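Local coordinates for hypothetical protein Cgl1923 (PDB 2P90) that is of unknown function but belongs to the PAC2 family and may have a proteasome-related role, at residues 16-21 and 93-98. Residues are numbered along the deposited sequence; the frame is centred on the assembly and turned at random.
Sequences PEVSGQ and LHVVRD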
loop_
_atom_site.group_PDB
_atom_site.type_symbol
_atom_site.label_atom_id
_atom_site.label_comp_id
_atom_site.label_asym_id
_atom_site.label_seq_id
_atom_site.Cartn_x
_atom_site.Cartn_y
_atom_site.Cartn_z
ATOM N N PRO B 16 -0.461 8.934 -33.890
ATOM C CA PRO B 16 -0.634 10.323 -34.316
ATOM C C PRO B 16 0.677 10.933 -34.823
ATOM O O PRO B 16 1.759 10.632 -34.303
ATOM C CB PRO B 16 -1.085 11.038 -33.033
ATOM C CG PRO B 16 -1.389 9.914 -32.041
ATOM C CD PRO B 16 -0.484 8.815 -32.421
ATOM N N GLU B 17 0.558 11.784 -35.836
ATOM C CA GLU B 17 1.708 12.433 -36.450
ATOM C C GLU B 17 1.895 13.733 -35.686
ATOM O O GLU B 17 1.103 14.663 -35.851
ATOM C CB GLU B 17 1.506 12.631 -37.985
ATOM C CG GLU B 17 2.680 13.247 -38.764
ATOM C CD GLU B 17 3.947 12.349 -38.818
ATOM O OE1 GLU B 17 3.963 11.284 -39.516
ATOM O OE2 GLU B 17 4.948 12.722 -38.155
ATOM N N VAL B 18 2.949 13.761 -34.860
ATOM C CA VAL B 18 3.230 14.817 -33.863
ATOM C C VAL B 18 4.035 16.025 -34.394
ATOM O O VAL B 18 4.528 16.833 -33.596
ATOM C CB VAL B 18 4.004 14.241 -32.634
ATOM C CG1 VAL B 18 4.369 15.341 -31.639
ATOM C CG2 VAL B 18 3.200 13.152 -31.947
ATOM N N SER B 19 4.177 16.162 -35.711
ATOM C CA SER B 19 4.897 17.323 -36.251
ATOM C C SER B 19 4.009 18.601 -36.135
ATOM O O SER B 19 2.766 18.490 -36.037
ATOM C CB SER B 19 5.389 17.063 -37.689
ATOM O OG SER B 19 4.329 17.144 -38.631
ATOM N N GLY B 20 4.619 19.797 -36.137
ATOM C CA GLY B 20 6.060 19.973 -36.346
ATOM C C GLY B 20 6.359 20.738 -37.641
ATOM O O GLY B 20 6.670 20.146 -38.693
ATOM N N GLN B 21 6.225 22.069 -37.555
ATOM C CA GLN B 21 6.761 23.013 -38.549
ATOM C C GLN B 21 6.555 24.490 -38.155
ATOM O O GLN B 21 6.399 25.325 -39.047
ATOM C CB GLN B 21 6.206 22.717 -39.965
ATOM C CG GLN B 21 4.864 23.376 -40.348
ATOM C CD GLN B 21 3.699 23.080 -39.384
ATOM O OE1 GLN B 21 3.403 21.915 -39.055
ATOM N NE2 GLN B 21 3.011 24.147 -38.951
ATOM N N LEU B 93 0.360 9.102 -22.609
ATOM C CA LEU B 93 1.132 10.131 -23.273
ATOM C C LEU B 93 0.283 10.683 -24.408
ATOM O O LEU B 93 -0.245 9.919 -25.247
ATOM C CB LEU B 93 2.433 9.540 -23.821
ATOM C CG LEU B 93 3.402 10.509 -24.505
ATOM C CD1 LEU B 93 3.837 11.572 -23.516
ATOM C CD2 LEU B 93 4.621 9.753 -25.016
ATOM N N HIS B 94 0.124 12.005 -24.406
ATOM C CA HIS B 94 -0.706 12.687 -25.425
ATOM C C HIS B 94 0.090 13.694 -26.197
ATOM O O HIS B 94 1.051 14.274 -25.656
ATOM C CB HIS B 94 -1.868 13.455 -24.808
ATOM C CG HIS B 94 -2.827 12.590 -24.063
ATOM N ND1 HIS B 94 -2.665 12.282 -22.726
ATOM C CD2 HIS B 94 -3.955 11.963 -24.468
ATOM C CE1 HIS B 94 -3.655 11.501 -22.339
ATOM N NE2 HIS B 94 -4.448 11.291 -23.378
ATOM N N VAL B 95 -0.309 13.882 -27.467
ATOM C CA VAL B 95 0.087 15.078 -28.218
ATOM C C VAL B 95 -1.028 16.106 -28.022
ATOM O O VAL B 95 -2.202 15.814 -28.257
ATOM C CB VAL B 95 0.432 14.823 -29.736
ATOM C CG1 VAL B 95 -0.639 14.049 -30.476
ATOM C CG2 VAL B 95 0.771 16.182 -30.455
ATOM N N VAL B 96 -0.658 17.280 -27.525
ATOM C CA VAL B 96 -1.633 18.353 -27.287
ATOM C C VAL B 96 -1.256 19.578 -28.152
ATOM O O VAL B 96 -0.082 19.891 -28.317
ATOM C CB VAL B 96 -1.740 18.738 -25.758
ATOM C CG1 VAL B 96 -2.911 19.732 -25.504
ATOM C CG2 VAL B 96 -1.871 17.473 -24.840
ATOM N N ARG B 97 -2.242 20.272 -28.700
ATOM C CA ARG B 97 -1.931 21.480 -29.468
ATOM C C ARG B 97 -2.487 22.752 -28.826
ATOM O O ARG B 97 -3.684 22.820 -28.492
ATOM C CB ARG B 97 -2.370 21.309 -30.936
ATOM C CG ARG B 97 -1.420 20.375 -31.686
ATOM C CD ARG B 97 -2.018 19.826 -32.951
ATOM N NE ARG B 97 -1.262 18.680 -33.475
ATOM C CZ ARG B 97 -0.117 18.749 -34.165
ATOM N NH1 ARG B 97 0.450 17.635 -34.596
ATOM N NH2 ARG B 97 0.473 19.913 -34.427
ATOM N N ASP B 98 -1.609 23.736 -28.626
ATOM C CA ASP B 98 -2.009 25.037 -28.058
ATOM C C ASP B 98 -2.911 25.861 -29.006
ATOM O O ASP B 98 -3.290 25.386 -30.090
ATOM C CB ASP B 98 -0.795 25.849 -27.592
ATOM C CG ASP B 98 0.050 26.419 -28.756
ATOM O OD1 ASP B 98 -0.355 26.341 -29.959
ATOM O OD2 ASP B 98 1.143 26.959 -28.444
#
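The carbonyl oxygen of Ser19 is gripped by both terminal nitrogens of Arg97, and the pair illustrates how an arginine on a sheet strand can tie down a loop that has no regular structure of its own. The strand, 92-97, lies between antiparallel neighbours 54-61 and 103-108 in the mixed eight-stranded sheet of this PAC2-family protein; the loop links strands 9-11 and 27-33 and passes over the sheet near the surface. Arg97 NH1 lies 2.9 Å from Ser19 O, with an N-H...O angle of 157°, while the bond from Arg97 NH2 to Ser19 O, at 3.1 Å, is more bent. The oxygen sits practically in the guanidinium plane, yet both nitrogens reach it from one face of the carbonyl, tilted 26° from its plane. An arginine chain extended from CG to NE carries the group out to the loop, where Glu17 O also lies at its edge, 3.3 Å from Arg97 NH1. Arg97 NH2 also donates a weak hydrogen bond to Asn101 O. The gripped carbonyl belongs to the Ser19-Gly20 peptide bond, which is cis. Nearer the middle of the strand the contact turns apolar: Val95 points toward the loop, and its two methyls divide the work. Val95 CG1 meets Pro16 CB at 4.0 Å, whereas Val95 CG2, anti to its own backbone nitrogen, packs 3.9 Å from Val18 CG1.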